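Local coordinates for protein thermostable monoacylglycerol lipase (Bacillus, PDB 4LHE) that probably hydrolyses monoacylglycerols to glycerol and free fatty acids, as a heat-stable lipase of the alpha/beta hydrolase fold, at residues A[26-37]-A[52-60]; A[38-48]-A[234-245]. One frame throughout, in Å; residues are numbered along the deposited sequence.

Interaction 1 of 2, residues A[26-37]-A[52-60]; sequences VHGFTGTPHSMR and LPRLKGHGT. With SO4 (sulfate ion), chain D.
The imidazole of His27 has Leu55 on one face, CG standing 3.9 Å from the ring centroid in a CH-pi contact, and the carbonyl carbon of Thr32 on the other; Pro53 O, Arg54 CA and the base of the His58 side chain lie round its edge. His27 also turns its own edge to the face of His58, an offset edge-to-face pair with planes at 63°. Both ring nitrogens of His27 are used. NE2 accepts from the backbone N of Leu55 at 2.9 Å in a nearly straight bond, the donor somewhat tilted from the ring plane, while ND1 gives its proton to Gly28 O in the carbonyl plane, on a lone pair. With CG between the backbone N and the carbonyl carbon (chi1 68°), the ring reaches across to the other loop. With an alanine in place of this ring, the Leu55 N-H would probably lose its acceptor and a gap would open between Leu55 and His58.

These are the loops that follow two neighbouring parallel strands, 21-26 and 49-52, of the alpha/beta hydrolase sheet, and the first carries the His-Gly segment in which this family usually forms its oxyanion hole. Consistent with that, a sulfate, probably from the crystallisation liquor, takes hydrogen bonds from Phe29 N, from Thr30 N (2.7 Å to sulfate O1) and from Thr30 OG1, and is also held by Ser97 and His226 of the probable catalytic triad.

His58 gives ND1 to Lys56 O and NE2, weakly, to Phe29 O at 2.8 Å, so its ring spans from its own type II turn to the opposite loop. Leu52 CD2 lies against Pro33 O and Arg37 N, and Pro33 CG rests 3.9 Å from Arg54 CB. A water accepts from His27 N and donates to Pro53 O, 2.6 Å from that oxygen.

Interaction 2 of 2, residues A[38-48]-A[234-245]; sequences PLAEAYAKAGY and QPMIIERSLEFF
Tyr43 pushes its ring into a hole formed by Ile238, Ser241, Leu242 and Phe245, and Ile238 answers as a knob among Pro38, Leu39, Ala42 and Tyr43. Phe245 meets the tyrosine edge-on: its CE2 stands above the centre of the Tyr43 ring, centroids 5.0 Å apart and planes at 87°, a T-shaped pair. The same phenylalanine turns an edge to the face of Tyr48, whose OH lies 3.4 Å from Phe245 CB. Leu242 CD2 fills the angle between the two tyrosines, 3.7 Å from Tyr43 CD1 and 3.6 Å from Tyr48 CE2, and also touches Ala46 CB. Toward the start of both helices, Ile238 spreads its branches, CG1 against Leu39 CG and CG2 3.7 Å from Ala42 CB. At that end the amide of Gln234 crosses the Pro38 ring at about a right angle, its NE2 bonded to Thr229 O.

The small Ala42 and the interlocked knobs fit this approach, in which the axes of 38-45 and 234-245 pass 10.2 Å apart at 40°, running in roughly the same direction. A Schellman motif at Gly47 ends the first helix, and with CG anti to its carbonyl carbon (chi1 -65°) Tyr48 brings its ring back against Leu242. Both helices lie on one side of the central sheet: Leu39 packs on Leu25 of strand 21-26, Phe245 on Val23 of the same strand, and Ile237 on Phe191 and Ile119 farther across.

The polar ends are met by water. One water joins Tyr43 OH to Ser241 OG, which itself donates to Ile237 O at 2.6 Å; another donates to Leu242 O at 2.6 Å and also meets Tyr48 OH. The two helices are thus held by apolar and aromatic surfaces in close fit, while each tyrosine hydroxyl shares a water with a polar atom of the second helix.

From the N terminus, strand 21-26 runs into the loop of interaction 1, whose end leads directly into helix 37-45, the first half of interaction 2. The chain then passes through strand 49-52 to 52-60, closing a short loop, a beta-alpha-beta crossover with that helix as its connection. Helix 234-247, 185 residues beyond the end of 38-48, then closes interaction 2, so the two contacts cross instead of nesting. They touch where Leu52 CD2 meets Ala40 CB at 3.9 Å. Together they tie the sulfate-holding loop after strand 21-26 to the loop after strand 49-52 and bring the C-terminal helix against the first helix of the fold.

Interaction 1 of 2, residues A[26-37]-A[52-60]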
loop_
_atom_site.group_PDB
_atom_site.type_symbol
_atom_site.label_atom_id
_atom_site.label_comp_id
_atom_site.label_asym_id
_atom_site.label_seq_id
_atom_site.Cartn_x
_atom_site.Cartn_y
_atom_site.Cartn_z
ATOM N N VAL A 26 -3.169 1.459 -3.424
ATOM C CA VAL A 26 -1.913 0.771 -3.679
ATOM C C VAL A 26 -1.761 -0.460 -2.796
ATOM O O VAL A 26 -1.651 -0.336 -1.569
ATOM C CB VAL A 26 -0.709 1.707 -3.496
ATOM C CG1 VAL A 26 0.537 1.088 -4.137
ATOM C CG2 VAL A 26 -0.991 3.084 -4.138
ATOM N N HIS A 27 -1.743 -1.641 -3.421
ATOM C CA HIS A 27 -1.590 -2.897 -2.675
ATOM C C HIS A 27 -0.152 -3.068 -2.197
ATOM O O HIS A 27 0.710 -2.245 -2.531
ATOM C CB HIS A 27 -2.085 -4.120 -3.473
ATOM C CG HIS A 27 -1.259 -4.469 -4.686
ATOM N ND1 HIS A 27 -0.108 -5.228 -4.608
ATOM C CD2 HIS A 27 -1.454 -4.218 -6.000
ATOM C CE1 HIS A 27 0.376 -5.410 -5.827
ATOM N NE2 HIS A 27 -0.419 -4.811 -6.691
ATOM N N GLY A 28 0.105 -4.113 -1.407
ATOM C CA GLY A 28 1.397 -4.271 -0.758
ATOM C C GLY A 28 2.428 -5.149 -1.462
ATOM O O GLY A 28 2.211 -5.609 -2.578
ATOM N N PHE A 29 3.542 -5.389 -0.770
ATOM C CA PHE A 29 4.733 -6.079 -1.298
ATOM C C PHE A 29 4.502 -7.538 -1.676
ATOM O O PHE A 29 4.861 -7.963 -2.765
ATOM C CB PHE A 29 5.855 -5.968 -0.260
ATOM C CG PHE A 29 7.113 -6.739 -0.592
ATOM C CD1 PHE A 29 8.046 -6.233 -1.496
ATOM C CD2 PHE A 29 7.395 -7.940 0.057
ATOM C CE1 PHE A 29 9.224 -6.920 -1.766
ATOM C CE2 PHE A 29 8.570 -8.637 -0.211
ATOM C CZ PHE A 29 9.486 -8.127 -1.123
ATOM N N THR A 30 3.903 -8.316 -0.788
ATOM C CA THR A 30 3.606 -9.696 -1.159
ATOM C C THR A 30 2.369 -9.832 -2.084
ATOM O O THR A 30 2.278 -10.765 -2.899
ATOM C CB THR A 30 3.483 -10.584 0.095
ATOM O OG1 THR A 30 2.387 -10.131 0.900
ATOM C CG2 THR A 30 4.762 -10.497 0.923
ATOM N N GLY A 31 1.452 -8.867 -1.995
ATOM C CA GLY A 31 0.084 -9.049 -2.466
ATOM C C GLY A 31 -0.305 -8.643 -3.877
ATOM O O GLY A 31 0.525 -8.602 -4.793
ATOM N N THR A 32 -1.602 -8.373 -4.051
ATOM C CA THR A 32 -2.195 -8.113 -5.362
ATOM C C THR A 32 -3.327 -7.136 -5.140
ATOM O O THR A 32 -3.635 -6.826 -3.997
ATOM C CB THR A 32 -2.792 -9.395 -5.988
ATOM O OG1 THR A 32 -4.002 -9.754 -5.297
ATOM C CG2 THR A 32 -1.789 -10.566 -5.962
ATOM N N PRO A 33 -3.959 -6.640 -6.219
ATOM C CA PRO A 33 -5.166 -5.829 -6.019
ATOM C C PRO A 33 -6.261 -6.468 -5.152
ATOM O O PRO A 33 -7.147 -5.748 -4.676
ATOM C CB PRO A 33 -5.679 -5.652 -7.462
ATOM C CG PRO A 33 -4.428 -5.513 -8.235
ATOM C CD PRO A 33 -3.460 -6.510 -7.604
ATOM N N HIS A 34 -6.226 -7.781 -4.933
ATOM C CA HIS A 34 -7.275 -8.412 -4.113
ATOM C C HIS A 34 -7.412 -7.768 -2.721
ATOM O O HIS A 34 -8.524 -7.500 -2.255
ATOM C CB HIS A 34 -7.032 -9.928 -4.012
ATOM C CG HIS A 34 -8.046 -10.662 -3.184
ATOM N ND1 HIS A 34 -9.350 -10.853 -3.594
ATOM C CD2 HIS A 34 -7.938 -11.260 -1.976
ATOM C CE1 HIS A 34 -9.999 -11.547 -2.673
ATOM N NE2 HIS A 34 -9.170 -11.800 -1.678
ATOM N N SER A 35 -6.283 -7.507 -2.062
ATOM C CA SER A 35 -6.302 -6.917 -0.724
ATOM C C SER A 35 -6.952 -5.518 -0.686
ATOM O O SER A 35 -7.471 -5.084 0.364
ATOM C CB SER A 35 -4.878 -6.850 -0.168
ATOM O OG SER A 35 -4.124 -5.862 -0.864
ATOM N N MET A 36 -6.944 -4.812 -1.815
ATOM C CA MET A 36 -7.504 -3.453 -1.847
ATOM C C MET A 36 -8.875 -3.346 -2.512
ATOM O O MET A 36 -9.510 -2.311 -2.417
ATOM C CB MET A 36 -6.542 -2.461 -2.529
ATOM C CG MET A 36 -5.161 -2.358 -1.893
ATOM S SD MET A 36 -5.188 -1.786 -0.184
ATOM C CE MET A 36 -5.400 -0.015 -0.399
ATOM N N ARG A 37 -9.338 -4.401 -3.172
ATOM C CA ARG A 37 -10.597 -4.342 -3.920
ATOM C C ARG A 37 -11.865 -3.987 -3.115
ATOM O O ARG A 37 -12.754 -3.305 -3.641
ATOM C CB ARG A 37 -10.817 -5.652 -4.708
ATOM C CG ARG A 37 -12.059 -5.619 -5.615
ATOM C CD ARG A 37 -12.218 -6.898 -6.440
ATOM N NE ARG A 37 -10.927 -7.373 -6.910
ATOM C CZ ARG A 37 -10.373 -7.059 -8.076
ATOM N NH1 ARG A 37 -11.017 -6.274 -8.929
ATOM N NH2 ARG A 37 -9.161 -7.541 -8.382
ATOM N N LEU A 52 -7.002 1.154 -9.158
ATOM C CA LEU A 52 -6.359 0.137 -8.333
ATOM C C LEU A 52 -5.477 -0.702 -9.238
ATOM O O LEU A 52 -5.906 -1.751 -9.748
ATOM C CB LEU A 52 -7.406 -0.727 -7.591
ATOM C CG LEU A 52 -6.946 -2.036 -6.918
ATOM C CD1 LEU A 52 -5.652 -1.850 -6.132
ATOM C CD2 LEU A 52 -8.025 -2.589 -6.000
ATOM N N PRO A 53 -4.246 -0.222 -9.472
ATOM C CA PRO A 53 -3.293 -0.884 -10.374
ATOM C C PRO A 53 -2.723 -2.149 -9.759
ATOM O O PRO A 53 -2.769 -2.320 -8.530
ATOM C CB PRO A 53 -2.175 0.165 -10.549
ATOM C CG PRO A 53 -2.247 1.020 -9.299
ATOM C CD PRO A 53 -3.735 1.064 -8.954
ATOM N N ARG A 54 -2.213 -3.027 -10.616
ATOM C CA ARG A 54 -1.495 -4.225 -10.199
ATOM C C ARG A 54 -0.017 -3.884 -10.333
ATOM O O ARG A 54 0.444 -3.580 -11.438
ATOM C CB ARG A 54 -1.857 -5.394 -11.134
ATOM C CG ARG A 54 -1.096 -6.704 -10.880
ATOM C CD ARG A 54 -1.554 -7.822 -11.848
ATOM N NE ARG A 54 -1.201 -7.549 -13.245
ATOM C CZ ARG A 54 0.035 -7.647 -13.734
ATOM N NH1 ARG A 54 1.041 -7.983 -12.932
ATOM N NH2 ARG A 54 0.273 -7.385 -15.014
ATOM N N LEU A 55 0.722 -3.873 -9.225
ATOM C CA LEU A 55 2.135 -3.488 -9.295
ATOM C C LEU A 55 2.915 -4.485 -10.150
ATOM O O LEU A 55 2.699 -5.700 -10.035
ATOM C CB LEU A 55 2.763 -3.414 -7.897
ATOM C CG LEU A 55 2.178 -2.380 -6.945
ATOM C CD1 LEU A 55 2.912 -2.381 -5.630
ATOM C CD2 LEU A 55 2.188 -1.009 -7.582
ATOM N N LYS A 56 3.820 -3.982 -10.997
ATOM C CA LYS A 56 4.663 -4.868 -11.810
ATOM C C LYS A 56 5.287 -5.992 -10.976
ATOM O O LYS A 56 5.824 -5.755 -9.887
ATOM C CB LYS A 56 5.759 -4.098 -12.550
ATOM C CG LYS A 56 6.411 -4.946 -13.644
ATOM C CD LYS A 56 7.419 -4.169 -14.468
ATOM C CE LYS A 56 7.721 -4.918 -15.761
ATOM N NZ LYS A 56 8.853 -4.323 -16.531
ATOM N N GLY A 57 5.184 -7.221 -11.478
ATOM C CA GLY A 57 5.813 -8.352 -10.823
ATOM C C GLY A 57 4.918 -9.005 -9.781
ATOM O O GLY A 57 5.269 -10.050 -9.223
ATOM N N HIS A 58 3.768 -8.382 -9.524
ATOM C CA HIS A 58 2.821 -8.864 -8.528
ATOM C C HIS A 58 1.610 -9.524 -9.187
ATOM O O HIS A 58 1.211 -9.157 -10.307
ATOM C CB HIS A 58 2.381 -7.711 -7.619
ATOM C CG HIS A 58 3.488 -7.168 -6.778
ATOM N ND1 HIS A 58 4.542 -6.462 -7.308
ATOM C CD2 HIS A 58 3.729 -7.256 -5.444
ATOM C CE1 HIS A 58 5.376 -6.117 -6.341
ATOM N NE2 HIS A 58 4.900 -6.586 -5.199
ATOM N N GLY A 59 1.030 -10.506 -8.504
ATOM C CA GLY A 59 -0.161 -11.154 -9.033
ATOM C C GLY A 59 0.098 -12.048 -10.231
ATOM O O GLY A 59 -0.822 -12.371 -10.973
ATOM N N THR A 60 1.355 -12.436 -10.428
ATOM C CA THR A 60 1.699 -13.397 -11.476
ATOM C C THR A 60 2.441 -14.599 -10.875
ATOM O O THR A 60 1.831 -15.631 -10.580
ATOM C CB THR A 60 2.528 -12.749 -12.610
ATOM O OG1 THR A 60 3.712 -12.145 -12.068
ATOM C CG2 THR A 60 1.706 -11.677 -13.309
HETATM S S SO4 D . 2.711 -6.390 2.582
HETATM O O1 SO4 D . 3.122 -7.480 1.700
HETATM O O2 SO4 D . 1.240 -6.250 2.544
HETATM O O3 SO4 D . 3.114 -6.705 3.953
HETATM O O4 SO4 D . 3.403 -5.177 2.140
HETATM O O HOH W 1 -2.156 -1.172 -6.270
#

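Interaction 2 of 2, residues A[38-48]-A[234-245]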
loop_
_atom_site.group_PDB
_atom_site.type_symbol
_atom_site.label_atom_id
_atom_site.label_comp_id
_atom_site.label_asym_id
_atom_site.label_seq_id
_atom_site.Cartn_x
_atom_site.Cartn_y
_atom_site.Cartn_z
ATOM N N PRO A 38 -11.976 -4.452 -1.857
ATOM C CA PRO A 38 -13.236 -4.061 -1.205
ATOM C C PRO A 38 -13.298 -2.569 -0.925
ATOM O O PRO A 38 -14.382 -1.986 -0.975
ATOM C CB PRO A 38 -13.216 -4.844 0.108
ATOM C CG PRO A 38 -12.435 -6.063 -0.215
ATOM C CD PRO A 38 -11.344 -5.594 -1.180
ATOM N N LEU A 39 -12.156 -1.957 -0.629
ATOM C CA LEU A 39 -12.098 -0.507 -0.504
ATOM C C LEU A 39 -12.438 0.165 -1.833
ATOM O O LEU A 39 -13.291 1.059 -1.886
ATOM C CB LEU A 39 -10.697 -0.053 -0.028
ATOM C CG LEU A 39 -10.408 -0.088 1.468
ATOM C CD1 LEU A 39 -10.558 -1.470 2.032
ATOM C CD2 LEU A 39 -8.986 0.429 1.743
ATOM N N ALA A 40 -11.766 -0.260 -2.903
ATOM C CA ALA A 40 -11.953 0.349 -4.219
ATOM C C ALA A 40 -13.423 0.314 -4.655
ATOM O O ALA A 40 -13.968 1.323 -5.146
ATOM C CB ALA A 40 -11.088 -0.359 -5.233
ATOM N N GLU A 41 -14.062 -0.839 -4.466
ATOM C CA GLU A 41 -15.470 -1.000 -4.813
ATOM C C GLU A 41 -16.400 -0.108 -3.993
ATOM O O GLU A 41 -17.286 0.543 -4.558
ATOM C CB GLU A 41 -15.897 -2.480 -4.770
ATOM C CG GLU A 41 -15.232 -3.326 -5.878
ATOM C CD GLU A 41 -15.611 -4.804 -5.832
ATOM O OE1 GLU A 41 -16.498 -5.179 -5.034
ATOM O OE2 GLU A 41 -15.034 -5.600 -6.613
ATOM N N ALA A 42 -16.197 -0.063 -2.676
ATOM C CA ALA A 42 -16.925 0.882 -1.814
ATOM C C ALA A 42 -16.735 2.370 -2.167
ATOM O O ALA A 42 -17.697 3.147 -2.079
ATOM C CB ALA A 42 -16.598 0.642 -0.354
ATOM N N TYR A 43 -15.525 2.780 -2.558
ATOM C CA TYR A 43 -15.306 4.193 -2.915
ATOM C C TYR A 43 -15.940 4.537 -4.274
ATOM O O TYR A 43 -16.457 5.641 -4.472
ATOM C CB TYR A 43 -13.812 4.571 -2.890
ATOM C CG TYR A 43 -13.096 4.270 -1.573
ATOM C CD1 TYR A 43 -13.791 4.185 -0.371
ATOM C CD2 TYR A 43 -11.725 4.050 -1.550
ATOM C CE1 TYR A 43 -13.128 3.900 0.828
ATOM C CE2 TYR A 43 -11.065 3.768 -0.372
ATOM C CZ TYR A 43 -11.769 3.687 0.812
ATOM O OH TYR A 43 -11.087 3.390 1.982
ATOM N N ALA A 44 -15.889 3.583 -5.195
ATOM C CA ALA A 44 -16.529 3.728 -6.498
ATOM C C ALA A 44 -18.046 3.874 -6.332
ATOM O O ALA A 44 -18.678 4.721 -6.968
ATOM C CB ALA A 44 -16.190 2.537 -7.372
ATOM N N LYS A 45 -18.629 3.055 -5.462
ATOM C CA LYS A 45 -20.062 3.156 -5.178
ATOM C C LYS A 45 -20.434 4.498 -4.513
ATOM O O LYS A 45 -21.537 5.022 -4.702
ATOM C CB LYS A 45 -20.545 1.957 -4.347
ATOM C CG LYS A 45 -22.002 2.068 -3.867
ATOM C CD LYS A 45 -23.004 2.142 -5.042
ATOM C CE LYS A 45 -24.086 3.219 -4.849
ATOM N NZ LYS A 45 -24.986 2.951 -3.683
ATOM N N ALA A 46 -19.511 5.080 -3.758
ATOM C CA ALA A 46 -19.791 6.374 -3.147
ATOM C C ALA A 46 -19.635 7.530 -4.139
ATOM O O ALA A 46 -19.845 8.674 -3.776
ATOM C CB ALA A 46 -18.904 6.592 -1.960
ATOM N N GLY A 47 -19.205 7.245 -5.366
ATOM C CA GLY A 47 -19.138 8.287 -6.384
ATOM C C GLY A 47 -17.748 8.669 -6.854
ATOM O O GLY A 47 -17.591 9.514 -7.739
ATOM N N TYR A 48 -16.730 8.023 -6.304
ATOM C CA TYR A 48 -15.362 8.376 -6.639
ATOM C C TYR A 48 -14.865 7.647 -7.877
ATOM O O TYR A 48 -15.235 6.509 -8.135
ATOM C CB TYR A 48 -14.448 8.097 -5.441
ATOM C CG TYR A 48 -14.784 8.976 -4.257
ATOM C CD1 TYR A 48 -14.347 10.287 -4.217
ATOM C CD2 TYR A 48 -15.547 8.504 -3.193
ATOM C CE1 TYR A 48 -14.647 11.110 -3.157
ATOM C CE2 TYR A 48 -15.861 9.336 -2.116
ATOM C CZ TYR A 48 -15.403 10.644 -2.121
ATOM O OH TYR A 48 -15.668 11.507 -1.078
ATOM N N GLN A 234 -12.196 -3.832 8.358
ATOM C CA GLN A 234 -12.489 -3.350 6.992
ATOM C C GLN A 234 -13.590 -2.268 6.892
ATOM O O GLN A 234 -13.361 -1.221 6.301
ATOM C CB GLN A 234 -12.798 -4.519 6.043
ATOM C CG GLN A 234 -13.041 -4.107 4.601
ATOM C CD GLN A 234 -13.595 -5.241 3.773
ATOM O OE1 GLN A 234 -14.810 -5.442 3.709
ATOM N NE2 GLN A 234 -12.707 -5.993 3.123
ATOM N N PRO A 235 -14.778 -2.502 7.475
ATOM C CA PRO A 235 -15.809 -1.461 7.336
ATOM C C PRO A 235 -15.419 -0.137 8.011
ATOM O O PRO A 235 -15.748 0.945 7.503
ATOM C CB PRO A 235 -17.026 -2.077 8.038
ATOM C CG PRO A 235 -16.738 -3.558 8.107
ATOM C CD PRO A 235 -15.266 -3.659 8.256
ATOM N N MET A 236 -14.712 -0.215 9.135
ATOM C CA MET A 236 -14.222 0.981 9.805
ATOM C C MET A 236 -13.215 1.758 8.923
ATOM O O MET A 236 -13.289 2.985 8.799
ATOM C CB MET A 236 -13.614 0.604 11.162
ATOM C CG MET A 236 -12.892 1.746 11.841
ATOM S SD MET A 236 -12.345 1.404 13.526
ATOM C CE MET A 236 -11.932 3.080 14.036
ATOM N N ILE A 237 -12.296 1.045 8.287
ATOM C CA ILE A 237 -11.380 1.688 7.341
ATOM C C ILE A 237 -12.108 2.390 6.204
ATOM O O ILE A 237 -11.757 3.512 5.824
ATOM C CB ILE A 237 -10.399 0.670 6.729
ATOM C CG1 ILE A 237 -9.542 0.031 7.827
ATOM C CG2 ILE A 237 -9.506 1.348 5.677
ATOM C CD1 ILE A 237 -8.645 -1.134 7.300
ATOM N N ILE A 238 -13.119 1.725 5.650
ATOM C CA ILE A 238 -13.876 2.290 4.548
ATOM C C ILE A 238 -14.664 3.544 4.975
ATOM O O ILE A 238 -14.629 4.568 4.289
ATOM C CB ILE A 238 -14.804 1.225 3.907
ATOM C CG1 ILE A 238 -13.983 0.245 3.044
ATOM C CG2 ILE A 238 -15.893 1.895 3.077
ATOM C CD1 ILE A 238 -14.705 -1.082 2.691
ATOM N N GLU A 239 -15.353 3.459 6.107
ATOM C CA GLU A 239 -16.221 4.538 6.590
ATOM C C GLU A 239 -15.414 5.766 7.047
ATOM O O GLU A 239 -15.790 6.911 6.765
ATOM C CB GLU A 239 -17.136 3.986 7.710
ATOM C CG GLU A 239 -17.938 5.006 8.510
ATOM C CD GLU A 239 -18.833 4.348 9.578
ATOM O OE1 GLU A 239 -18.655 3.133 9.865
ATOM O OE2 GLU A 239 -19.722 5.050 10.123
ATOM N N ARG A 240 -14.287 5.537 7.722
ATOM C CA ARG A 240 -13.428 6.644 8.137
ATOM C C ARG A 240 -12.713 7.305 6.957
ATOM O O ARG A 240 -12.472 8.513 6.975
ATOM C CB ARG A 240 -12.410 6.187 9.189
ATOM C CG ARG A 240 -13.010 5.942 10.559
ATOM C CD ARG A 240 -13.234 7.251 11.328
ATOM N NE ARG A 240 -12.752 7.126 12.703
ATOM C CZ ARG A 240 -11.762 7.850 13.208
ATOM N NH1 ARG A 240 -11.164 8.768 12.455
ATOM N NH2 ARG A 240 -11.372 7.662 14.461
ATOM N N SER A 241 -12.365 6.520 5.939
ATOM C CA SER A 241 -11.721 7.083 4.762
ATOM C C SER A 241 -12.694 7.960 3.961
ATOM O O SER A 241 -12.328 9.043 3.487
ATOM C CB SER A 241 -11.134 5.965 3.880
ATOM O OG SER A 241 -10.170 5.201 4.596
ATOM N N LEU A 242 -13.916 7.471 3.784
ATOM C CA LEU A 242 -14.965 8.209 3.075
ATOM C C LEU A 242 -15.230 9.555 3.737
ATOM O O LEU A 242 -15.414 10.565 3.057
ATOM C CB LEU A 242 -16.251 7.367 3.050
ATOM C CG LEU A 242 -16.177 6.281 1.973
ATOM C CD1 LEU A 242 -17.385 5.383 1.921
ATOM C CD2 LEU A 242 -15.990 6.948 0.621
ATOM N N GLU A 243 -15.261 9.550 5.069
ATOM C CA GLU A 243 -15.406 10.764 5.868
ATOM C C GLU A 243 -14.191 11.675 5.626
ATOM O O GLU A 243 -14.350 12.882 5.404
ATOM C CB GLU A 243 -15.552 10.368 7.346
ATOM C CG GLU A 243 -15.501 11.507 8.346
ATOM C CD GLU A 243 -15.305 11.037 9.789
ATOM O OE1 GLU A 243 -14.818 11.853 10.599
ATOM O OE2 GLU A 243 -15.638 9.869 10.119
ATOM N N PHE A 244 -12.992 11.088 5.624
ATOM C CA PHE A 244 -11.761 11.824 5.320
ATOM C C PHE A 244 -11.825 12.452 3.921
ATOM O O PHE A 244 -11.550 13.648 3.757
ATOM C CB PHE A 244 -10.527 10.917 5.469
ATOM C CG PHE A 244 -9.197 11.586 5.120
ATOM C CD1 PHE A 244 -8.585 11.352 3.895
ATOM C CD2 PHE A 244 -8.551 12.413 6.035
ATOM C CE1 PHE A 244 -7.371 11.938 3.574
ATOM C CE2 PHE A 244 -7.333 13.009 5.715
ATOM C CZ PHE A 244 -6.739 12.764 4.485
ATOM N N PHE A 245 -12.201 11.661 2.920
ATOM C CA PHE A 245 -12.297 12.166 1.545
ATOM C C PHE A 245 -13.279 13.354 1.415
ATOM O O PHE A 245 -12.925 14.421 0.885
ATOM C CB PHE A 245 -12.717 11.052 0.575
ATOM C CG PHE A 245 -11.804 9.842 0.562
ATOM C CD1 PHE A 245 -10.450 9.945 0.868
ATOM C CD2 PHE A 245 -12.319 8.595 0.219
ATOM C CE1 PHE A 245 -9.632 8.814 0.833
ATOM C CE2 PHE A 245 -11.517 7.465 0.192
ATOM C CZ PHE A 245 -10.169 7.574 0.484
HETATM O O HOH W 2 -8.603 4.305 2.381
HETATM O O HOH W 3 -16.983 10.447 1.003
#